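Local coordinates for alkane monooxygenase (Geobacillus thermodenitrificans, PDB 3B9O), which belongs to the luciferase-like monooxygenase family, which has the TIM-barrel fold, and binds flavin mononucleotide, at residues G174-A180 with T191-H197. Sequence-based numbering, arbitrary orientation.
Sequences GSWEDNA and TDPSKVH
Trp176 lays one face of its indole against Val196, whose CG2 stands 3.7 Å from the centroid of the six-membered ring, a CH-pi contact suited to a branched aliphatic residue. The setting is the base of a beta hairpin, strands 181-184 and 189-191, that projects from the TIM-barrel body; the contact centre lies about 32 Å from that of the chain. On the hairpin's helix side the backbones form a single antiparallel beta bridge, with Trp176 and Val196 as its non-hydrogen-bonded pair: Glu177 N donates to Lys195 O (3.0 Å) and His197 N to Ser175 O (2.7 Å). Nearer the strands, Asp192 N bonds to Ala180 O, while Thr191 brings its methyl CG2 to Trp176 CZ3 (3.6 Å). The indole NE1 is held by His212 O. Ser175 OG, anti to its own N (chi1 178°), reaches His197 O at 2.8 Å in the carbonyl plane and also bonds to His212 N, a double role suited to a small hydroxyl. Glu177 to Ala180 form a type I turn (Ala180 N to Glu177 O); the extended Lys195 chain runs past it and Glu177, and NZ and Asn179 O share a water. Asp192 OD1 closes an Asx turn with Ser194 N. Beside Lys195, the Glu177 carboxylate lies nearly coplanar with the His197 imidazole (15°), and His197 NE2 donates its N-H to Glu177 OE1 at 2.5 Å, on the anti lone pair.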
loop_
_atom_site.group_PDB
_atom_site.type_symbol
_atom_site.label_atom_id
_atom_site.label_comp_id
_atom_site.label_asym_id
_atom_site.label_seq_id
_atom_site.Cartn_x
_atom_site.Cartn_y
_atom_site.Cartn_z
ATOM N N GLY A 174 3.510 22.716 8.467
ATOM C CA GLY A 174 3.716 23.893 9.336
ATOM C C GLY A 174 5.024 24.683 9.200
ATOM O O GLY A 174 5.121 25.860 9.616
ATOM N N SER A 175 6.055 24.057 8.662
ATOM C CA SER A 175 7.344 24.713 8.662
ATOM C C SER A 175 7.418 25.910 7.705
ATOM O O SER A 175 7.870 27.001 8.091
ATOM C CB SER A 175 8.428 23.691 8.415
ATOM O OG SER A 175 9.707 24.293 8.371
ATOM N N TRP A 176 6.991 25.723 6.464
ATOM C CA TRP A 176 6.988 26.792 5.469
ATOM C C TRP A 176 5.536 27.149 5.246
ATOM O O TRP A 176 4.732 26.255 5.029
ATOM C CB TRP A 176 7.546 26.315 4.119
ATOM C CG TRP A 176 9.013 25.947 4.125
ATOM C CD1 TRP A 176 9.664 25.125 5.040
ATOM C CD2 TRP A 176 10.011 26.377 3.204
ATOM N NE1 TRP A 176 10.985 25.059 4.732
ATOM C CE2 TRP A 176 11.218 25.792 3.595
ATOM C CE3 TRP A 176 9.998 27.199 2.058
ATOM C CZ2 TRP A 176 12.420 25.997 2.888
ATOM C CZ3 TRP A 176 11.188 27.400 1.362
ATOM C CH2 TRP A 176 12.383 26.811 1.781
ATOM N N GLU A 177 5.236 28.444 5.241
ATOM C CA GLU A 177 3.907 28.961 4.977
ATOM C C GLU A 177 3.576 28.842 3.477
ATOM O O GLU A 177 4.482 28.756 2.639
ATOM C CB GLU A 177 3.828 30.420 5.442
ATOM C CG GLU A 177 4.115 30.591 6.953
ATOM C CD GLU A 177 3.879 32.017 7.461
ATOM O OE1 GLU A 177 4.639 32.447 8.376
ATOM O OE2 GLU A 177 2.967 32.695 6.924
ATOM N N ASP A 178 2.283 28.817 3.151
ATOM C CA ASP A 178 1.823 28.653 1.762
ATOM C C ASP A 178 2.577 29.372 0.664
ATOM O O ASP A 178 2.977 28.752 -0.342
ATOM C CB ASP A 178 0.332 28.924 1.626
ATOM C CG ASP A 178 -0.496 27.779 2.148
ATOM O OD1 ASP A 178 -1.739 27.889 2.050
ATOM O OD2 ASP A 178 0.086 26.772 2.649
ATOM N N ASN A 179 2.761 30.667 0.868
ATOM C CA ASN A 179 3.353 31.536 -0.123
ATOM C C ASN A 179 4.744 31.982 0.327
ATOM O O ASN A 179 5.130 33.120 0.082
ATOM C CB ASN A 179 2.450 32.771 -0.279
ATOM C CG ASN A 179 1.021 32.408 -0.729
ATOM O OD1 ASN A 179 0.032 32.733 -0.044
ATOM N ND2 ASN A 179 0.905 31.767 -1.897
ATOM N N ALA A 180 5.482 31.100 1.004
ATOM C CA ALA A 180 6.811 31.438 1.493
ATOM C C ALA A 180 7.719 31.796 0.311
ATOM O O ALA A 180 8.516 32.760 0.379
ATOM C CB ALA A 180 7.416 30.266 2.317
ATOM N N THR A 191 12.794 33.316 -1.273
ATOM C CA THR A 191 11.857 32.868 -0.212
ATOM C C THR A 191 11.902 33.893 0.904
ATOM O O THR A 191 12.976 34.338 1.324
ATOM C CB THR A 191 12.274 31.500 0.373
ATOM O OG1 THR A 191 12.371 30.509 -0.674
ATOM C CG2 THR A 191 11.326 31.025 1.508
ATOM N N ASP A 192 10.720 34.295 1.355
ATOM C CA ASP A 192 10.555 35.218 2.489
ATOM C C ASP A 192 10.985 34.529 3.788
ATOM O O ASP A 192 10.295 33.607 4.235
ATOM C CB ASP A 192 9.056 35.601 2.565
ATOM C CG ASP A 192 8.753 36.649 3.649
ATOM O OD1 ASP A 192 9.521 36.816 4.618
ATOM O OD2 ASP A 192 7.700 37.300 3.511
ATOM N N PRO A 193 12.093 34.969 4.408
ATOM C CA PRO A 193 12.591 34.182 5.543
ATOM C C PRO A 193 11.688 34.221 6.797
ATOM O O PRO A 193 11.785 33.342 7.660
ATOM C CB PRO A 193 13.995 34.757 5.812
ATOM C CG PRO A 193 14.053 36.022 5.095
ATOM C CD PRO A 193 12.927 36.163 4.136
ATOM N N SER A 194 10.776 35.186 6.855
ATOM C CA SER A 194 9.835 35.279 7.968
ATOM C C SER A 194 8.725 34.217 7.848
ATOM O O SER A 194 7.971 33.994 8.795
ATOM C CB SER A 194 9.260 36.699 8.095
ATOM O OG SER A 194 8.332 37.049 7.068
ATOM N N LYS A 195 8.685 33.515 6.707
ATOM C CA LYS A 195 7.633 32.549 6.448
ATOM C C LYS A 195 8.205 31.123 6.417
ATOM O O LYS A 195 7.520 30.190 6.050
ATOM C CB LYS A 195 6.891 32.896 5.153
ATOM C CG LYS A 195 6.261 34.278 5.139
ATOM C CD LYS A 195 5.198 34.416 4.014
ATOM C CE LYS A 195 4.425 35.770 4.127
ATOM N NZ LYS A 195 3.155 35.752 3.317
ATOM N N VAL A 196 9.447 30.974 6.868
ATOM C CA VAL A 196 10.064 29.676 7.055
ATOM C C VAL A 196 10.380 29.508 8.554
ATOM O O VAL A 196 11.102 30.334 9.139
ATOM C CB VAL A 196 11.329 29.531 6.189
ATOM C CG1 VAL A 196 12.073 28.230 6.526
ATOM C CG2 VAL A 196 10.968 29.572 4.691
ATOM N N HIS A 197 9.872 28.424 9.150
ATOM C CA HIS A 197 9.822 28.259 10.616
ATOM C C HIS A 197 10.421 26.972 11.133
ATOM O O HIS A 197 10.197 25.903 10.556
ATOM C CB HIS A 197 8.355 28.345 11.120
ATOM C CG HIS A 197 7.616 29.540 10.626
ATOM N ND1 HIS A 197 7.908 30.815 11.053
ATOM C CD2 HIS A 197 6.622 29.666 9.713
ATOM C CE1 HIS A 197 7.135 31.675 10.426
ATOM N NE2 HIS A 197 6.339 31.004 9.613
HETATM O O HOH W 1 4.445 35.619 0.638
#